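Local coordinates for benzyl alcohol dehydrogenase (Acinetobacter calcoaceticus, PDB 1F8F), which oxidises benzyl alcohol, and probably related aryl alcohols, to the aldehyde with NAD as cofactor, as a zinc-containing member of the alcohol dehydrogenase family, at residues H65-A73 against Q82-S90; L4-T12 against S143-S151. All blocks are in the same frame, centred on the assembly; numbering follows the deposited sequence.

Interaction 1: residues H65-A73 against Q82-S90. With ZN (zinc ion), chain B.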
# COMPACT_ATOMS: atom_id res chain seq x y z
N HIS A 65 13.08 -21.55 23.04
CA HIS A 65 13.15 -20.31 22.29
C HIS A 65 11.91 -19.47 22.57
O HIS A 65 11.56 -18.61 21.78
CB HIS A 65 13.40 -20.53 20.81
CG HIS A 65 12.32 -21.17 20.02
ND1 HIS A 65 12.15 -22.54 20.03
CD2 HIS A 65 11.39 -20.66 19.17
CE1 HIS A 65 11.13 -22.88 19.23
NE2 HIS A 65 10.65 -21.75 18.70
N GLU A 66 11.21 -19.88 23.65
CA GLU A 66 10.04 -19.07 24.03
C GLU A 66 10.10 -18.60 25.48
O GLU A 66 9.13 -18.74 26.24
CB GLU A 66 8.74 -19.80 23.70
CG GLU A 66 8.48 -20.06 22.20
CD GLU A 66 7.15 -20.72 21.94
OE1 GLU A 66 6.50 -21.34 22.79
OE2 GLU A 66 6.64 -20.63 20.80
N GLY A 67 11.16 -17.92 25.92
CA GLY A 67 11.36 -17.58 27.32
C GLY A 67 10.77 -16.31 27.82
O GLY A 67 10.50 -15.39 27.04
N SER A 68 10.51 -16.25 29.12
CA SER A 68 10.07 -15.06 29.80
C SER A 68 10.78 -15.11 31.18
O SER A 68 11.10 -16.23 31.65
CB SER A 68 8.58 -14.90 29.88
OG SER A 68 7.88 -15.91 30.57
N GLY A 69 11.07 -13.93 31.72
CA GLY A 69 11.83 -13.86 32.95
C GLY A 69 11.94 -12.41 33.47
O GLY A 69 11.14 -11.54 33.20
N ILE A 70 12.95 -12.19 34.30
CA ILE A 70 13.23 -10.94 35.01
C ILE A 70 14.70 -10.56 34.78
O ILE A 70 15.63 -11.37 34.86
CB ILE A 70 13.07 -11.11 36.54
CG1 ILE A 70 11.69 -11.69 36.90
CG2 ILE A 70 13.22 -9.81 37.32
CD1 ILE A 70 11.53 -12.07 38.35
N ILE A 71 14.90 -9.30 34.44
CA ILE A 71 16.30 -8.87 34.25
C ILE A 71 17.04 -8.79 35.58
O ILE A 71 16.67 -8.06 36.47
CB ILE A 71 16.41 -7.55 33.50
CG1 ILE A 71 15.88 -7.68 32.05
CG2 ILE A 71 17.88 -7.12 33.46
CD1 ILE A 71 15.65 -6.35 31.38
N GLU A 72 18.17 -9.42 35.64
CA GLU A 72 19.16 -9.66 36.63
C GLU A 72 20.48 -8.90 36.44
O GLU A 72 21.32 -8.84 37.35
CB GLU A 72 19.52 -11.16 36.49
CG GLU A 72 20.63 -11.71 37.32
CD GLU A 72 20.38 -12.11 38.75
OE1 GLU A 72 19.25 -12.30 39.26
OE2 GLU A 72 21.42 -12.25 39.43
N ALA A 73 20.74 -8.46 35.23
CA ALA A 73 21.94 -7.73 34.87
C ALA A 73 21.91 -7.29 33.39
O ALA A 73 21.53 -8.07 32.52
CB ALA A 73 23.19 -8.55 35.16
N GLN A 82 16.16 -2.00 32.31
CA GLN A 82 16.84 -1.98 33.62
C GLN A 82 16.55 -3.23 34.46
O GLN A 82 15.56 -3.94 34.25
CB GLN A 82 16.53 -0.75 34.47
CG GLN A 82 15.06 -0.42 34.58
CD GLN A 82 14.72 1.06 34.61
OE1 GLN A 82 13.57 1.47 34.84
NE2 GLN A 82 15.76 1.86 34.35
N VAL A 83 17.45 -3.48 35.41
CA VAL A 83 17.41 -4.62 36.33
C VAL A 83 16.04 -4.74 36.96
O VAL A 83 15.53 -3.71 37.43
CB VAL A 83 18.48 -4.46 37.42
CG1 VAL A 83 18.43 -5.57 38.47
CG2 VAL A 83 19.86 -4.42 36.78
N GLY A 84 15.40 -5.91 36.89
CA GLY A 84 14.03 -5.98 37.43
C GLY A 84 12.92 -5.90 36.41
O GLY A 84 11.77 -6.27 36.74
N ASP A 85 13.14 -5.40 35.18
CA ASP A 85 12.07 -5.44 34.19
C ASP A 85 11.70 -6.90 33.92
O ASP A 85 12.52 -7.81 34.05
CB ASP A 85 12.49 -4.78 32.88
CG ASP A 85 12.62 -3.26 32.94
OD1 ASP A 85 11.94 -2.62 33.77
OD2 ASP A 85 13.37 -2.63 32.17
N HIS A 86 10.47 -7.15 33.60
CA HIS A 86 9.83 -8.37 33.16
C HIS A 86 9.94 -8.42 31.63
O HIS A 86 9.53 -7.40 31.02
CB HIS A 86 8.33 -8.34 33.48
CG HIS A 86 8.03 -8.57 34.94
ND1 HIS A 86 6.82 -9.09 35.37
CD2 HIS A 86 8.79 -8.40 36.06
CE1 HIS A 86 6.86 -9.20 36.69
NE2 HIS A 86 8.04 -8.79 37.14
N VAL A 87 10.44 -9.45 30.99
CA VAL A 87 10.65 -9.52 29.57
C VAL A 87 10.24 -10.83 28.88
O VAL A 87 10.09 -11.94 29.42
CB VAL A 87 12.15 -9.28 29.22
CG1 VAL A 87 12.66 -7.85 29.49
CG2 VAL A 87 13.02 -10.23 30.04
N VAL A 88 10.03 -10.62 27.56
CA VAL A 88 9.74 -11.75 26.63
C VAL A 88 10.91 -11.87 25.66
O VAL A 88 11.41 -10.82 25.21
CB VAL A 88 8.37 -11.52 25.98
CG1 VAL A 88 8.23 -12.55 24.84
CG2 VAL A 88 7.21 -11.72 26.96
N LEU A 89 11.58 -12.93 25.40
CA LEU A 89 12.75 -13.08 24.57
C LEU A 89 12.28 -13.69 23.24
O LEU A 89 11.77 -14.79 23.16
CB LEU A 89 13.67 -14.17 25.14
CG LEU A 89 13.98 -14.05 26.63
CD1 LEU A 89 15.19 -14.94 26.98
CD2 LEU A 89 14.35 -12.60 27.01
N SER A 90 12.42 -12.90 22.20
CA SER A 90 11.98 -13.14 20.86
C SER A 90 13.15 -13.67 20.03
O SER A 90 14.21 -13.92 20.60
CB SER A 90 11.43 -11.84 20.24
OG SER A 90 10.73 -11.98 19.03
ZN ZN B . 8.93 -21.48 17.31
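An antiparallel beta hairpin of the GroES-like catalytic domain pairs Gly67 to Ile71 with the short strand 86-89 and the turn before it, and four firm backbone hydrogen bonds run along it, from Leu89 N to Gly67 O at one end to Ile71 N and Asp85 O at the other. At its middle Gly69 and Val87 form a hydrogen-bonded pair: Gly69 N gives to Val87 O at 3.2 Å, and Val87 N returns the bond to Gly69 O. Ser68 with Val88 and Ile70 with His86 are the flanking non-hydrogen-bonded pairs, all four side chains on one face of the sheet.

Ile71 carries most of the side-chain packing. Its CG1 lies opposite the carbonyl carbon across CA-CB (chi1 -65°), and the extended chain then brings CD1 to 3.8 Å from both Val87 CG1 and Asp85 CB; it crosses the valine nearly at right angles but runs alongside the aspartate. Ile71 N reaches Asp85 O at 2.8 Å. Gly84, with a positive phi, sits in the type II turn Gln82 to Asp85, which is closed by Asp85 N to Gln82 O and clasped again by Asp85 OD2, met by Gln82 N at 2.9 Å from above the carboxylate plane.

At the zinc end of segment 65-73, His65 binds the metal through NE2 at 2.2 Å, and its ring stacks with Phe140. Cys44 and Cys173 are the further protein ligands, and this Cys-His-Cys set is characteristic of the catalytic zinc site of medium-chain alcohol dehydrogenases.

Interaction 2: residues L4-T12 against S143-S151; sequences LKDIIAAVT and SSFATYALS
Ala9 and Ala146 meet methyl to methyl at the centre of this contact, their CB atoms 3.5 Å apart, closer than usual for two carbons, where the N-terminal strand 5-11 passes antiparallel to the loop entering strand 148-151. Small side chains permit this approach: the two CA atoms are only 4.2 Å apart. Next to them Ile7 reaches the second segment with two branches. Its CG1 is flanked by both the backbone N and C (chi1 65°), directing CD1 to the methyl of Ala146, while CG2 packs against Tyr148 CB at 3.6 Å. The Ile7 and Thr147 side chains run antiparallel, flank to flank, with Thr147 OG1 lying 3.4 Å from Ile7 CB. Toward the other end, Ala10 CB rests on Phe145 CB at 4.1 Å.

Two backbone bonds tie this apolar strip together. Ala10 N meets Phe145 O at 3.1 Å, and Thr147 N makes a weak bond to Ile8 O. Phe145 is the centre of an inverse gamma turn. A single beta bridge, Ala9 with Ala146, joins the segments.

At the polar edge Lys5 is laid over the Tyr148 ring. CD stands 4.0 Å above its centre, just 2° off the normal, in a CH-pi contact; the bends at chi3 and chi4 then carry NZ to the phenol end, where it makes a weak hydrogen bond to Tyr148 OH. Glu72 also approaches both polar groups, through weak interactions.

Strand 20-26 pairs with strand 5-11, for instance at Ile7 and Leu24, whereas on the other segment Phe145 touches Thr41 of strand 33-42 and Asp47 of helix 45-51.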
# COMPACT_ATOMS: atom_id res chain seq x y z
N LEU A 4 31.63 -15.44 37.20
CA LEU A 4 30.53 -16.18 36.50
C LEU A 4 29.57 -16.89 37.46
O LEU A 4 29.83 -16.98 38.67
CB LEU A 4 31.13 -17.07 35.42
CG LEU A 4 32.00 -18.26 35.74
CD1 LEU A 4 31.24 -19.32 36.51
CD2 LEU A 4 32.64 -18.84 34.49
N LYS A 5 28.47 -17.42 36.94
CA LYS A 5 27.39 -18.06 37.70
C LYS A 5 27.08 -19.50 37.32
O LYS A 5 27.19 -19.90 36.15
CB LYS A 5 26.14 -17.19 37.43
CG LYS A 5 24.93 -17.33 38.30
CD LYS A 5 23.76 -16.47 37.88
CE LYS A 5 23.52 -15.23 38.70
NZ LYS A 5 22.62 -15.33 39.88
N ASP A 6 26.70 -20.34 38.31
CA ASP A 6 26.31 -21.72 38.01
C ASP A 6 24.78 -21.81 37.89
O ASP A 6 24.03 -21.12 38.58
CB ASP A 6 26.71 -22.79 39.01
CG ASP A 6 28.16 -23.00 39.36
OD1 ASP A 6 28.65 -22.29 40.27
OD2 ASP A 6 28.81 -23.90 38.78
N ILE A 7 24.34 -22.66 36.94
CA ILE A 7 22.93 -22.88 36.65
C ILE A 7 22.56 -24.32 36.24
O ILE A 7 23.42 -25.11 35.82
CB ILE A 7 22.53 -22.02 35.41
CG1 ILE A 7 23.27 -22.50 34.16
CG2 ILE A 7 22.78 -20.52 35.57
CD1 ILE A 7 22.69 -22.03 32.85
N ILE A 8 21.24 -24.61 36.13
CA ILE A 8 20.71 -25.87 35.63
C ILE A 8 20.11 -25.68 34.24
O ILE A 8 19.30 -24.76 34.09
CB ILE A 8 19.58 -26.43 36.55
CG1 ILE A 8 19.99 -26.63 38.02
CG2 ILE A 8 18.96 -27.70 35.96
CD1 ILE A 8 21.25 -27.43 38.28
N ALA A 9 20.40 -26.47 33.23
CA ALA A 9 19.76 -26.28 31.93
C ALA A 9 19.48 -27.63 31.30
O ALA A 9 20.32 -28.49 31.49
CB ALA A 9 20.64 -25.50 30.96
N ALA A 10 18.47 -27.77 30.50
CA ALA A 10 18.17 -29.00 29.81
C ALA A 10 18.99 -29.14 28.53
O ALA A 10 18.80 -28.35 27.59
CB ALA A 10 16.67 -29.03 29.46
N VAL A 11 19.81 -30.17 28.38
CA VAL A 11 20.65 -30.40 27.22
C VAL A 11 20.12 -31.45 26.26
O VAL A 11 19.61 -32.50 26.68
CB VAL A 11 22.04 -30.83 27.74
CG1 VAL A 11 22.90 -31.33 26.57
CG2 VAL A 11 22.76 -29.74 28.52
N THR A 12 20.23 -31.23 24.95
CA THR A 12 19.84 -32.21 23.96
C THR A 12 21.12 -32.84 23.41
O THR A 12 21.71 -32.29 22.50
CB THR A 12 19.03 -31.56 22.84
OG1 THR A 12 17.76 -31.08 23.29
CG2 THR A 12 18.77 -32.56 21.74
N SER A 143 18.53 -19.61 23.97
CA SER A 143 18.80 -20.93 24.60
C SER A 143 18.03 -20.95 25.92
O SER A 143 18.65 -21.00 26.95
CB SER A 143 20.32 -21.04 24.81
OG SER A 143 20.93 -21.81 23.79
N SER A 144 16.70 -20.74 25.93
CA SER A 144 16.02 -20.56 27.21
C SER A 144 15.47 -21.77 27.93
O SER A 144 14.77 -21.54 28.95
CB SER A 144 14.99 -19.42 27.03
OG SER A 144 14.12 -19.81 25.98
N PHE A 145 15.87 -23.03 27.65
CA PHE A 145 15.41 -24.08 28.62
C PHE A 145 16.42 -24.10 29.78
O PHE A 145 17.12 -25.09 29.95
CB PHE A 145 15.13 -25.45 28.08
CG PHE A 145 14.00 -25.60 27.09
CD1 PHE A 145 12.79 -24.98 27.27
CD2 PHE A 145 14.14 -26.36 25.94
CE1 PHE A 145 11.74 -25.10 26.38
CE2 PHE A 145 13.12 -26.54 25.04
CZ PHE A 145 11.91 -25.89 25.26
N ALA A 146 16.57 -23.03 30.54
CA ALA A 146 17.40 -22.85 31.67
C ALA A 146 16.97 -21.77 32.66
O ALA A 146 16.23 -20.83 32.43
CB ALA A 146 18.86 -22.51 31.33
N THR A 147 17.57 -21.90 33.87
CA THR A 147 17.29 -20.97 34.93
C THR A 147 17.88 -19.63 34.54
O THR A 147 17.48 -18.67 35.18
CB THR A 147 17.84 -21.38 36.32
OG1 THR A 147 19.25 -21.64 36.23
CG2 THR A 147 17.17 -22.63 36.89
N TYR A 148 18.92 -19.53 33.73
CA TYR A 148 19.45 -18.22 33.37
C TYR A 148 19.70 -18.16 31.87
O TYR A 148 20.07 -19.16 31.26
CB TYR A 148 20.72 -17.87 34.17
CG TYR A 148 20.33 -17.28 35.52
CD1 TYR A 148 20.09 -18.07 36.66
CD2 TYR A 148 20.23 -15.91 35.65
CE1 TYR A 148 19.73 -17.46 37.84
CE2 TYR A 148 19.88 -15.31 36.82
CZ TYR A 148 19.62 -16.10 37.93
OH TYR A 148 19.25 -15.43 39.09
N ALA A 149 19.39 -17.00 31.26
CA ALA A 149 19.61 -16.83 29.85
C ALA A 149 20.28 -15.49 29.53
O ALA A 149 20.01 -14.44 30.14
CB ALA A 149 18.27 -16.85 29.08
N LEU A 150 21.12 -15.53 28.50
CA LEU A 150 21.72 -14.30 28.00
C LEU A 150 21.11 -13.95 26.64
O LEU A 150 21.20 -14.72 25.67
CB LEU A 150 23.22 -14.55 27.83
CG LEU A 150 24.06 -13.29 27.57
CD1 LEU A 150 24.38 -12.60 28.89
CD2 LEU A 150 25.33 -13.63 26.79
N SER A 151 20.56 -12.75 26.52
CA SER A 151 19.98 -12.35 25.23
C SER A 151 20.61 -11.05 24.75
O SER A 151 21.59 -10.62 25.39
CB SER A 151 18.46 -12.25 25.45
OG SER A 151 18.26 -11.35 26.56

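Overall arrangement
In this chain the hairpin of interaction 1 falls entirely between residues 4-12 and 143-151, which interaction 2 brings together. Their centres lie about 13 Å apart, on the same side of the chain's centre. Strand 33-42 pairs with both 66-74 and 148-152, so the two contacts reach one mixed sheet; interaction 2 lays the small 5-11/20-26 sheet against the loop leading into strand 148-152. Glu72 is a weak link between them, through a long, weak ion pair to Lys5 NZ and a probable, weak hydrogen bond to Tyr148 OH. Packing and backbone bonds of interaction 2 hold the N-terminal strand to the domain that supplies His65 to the zinc site.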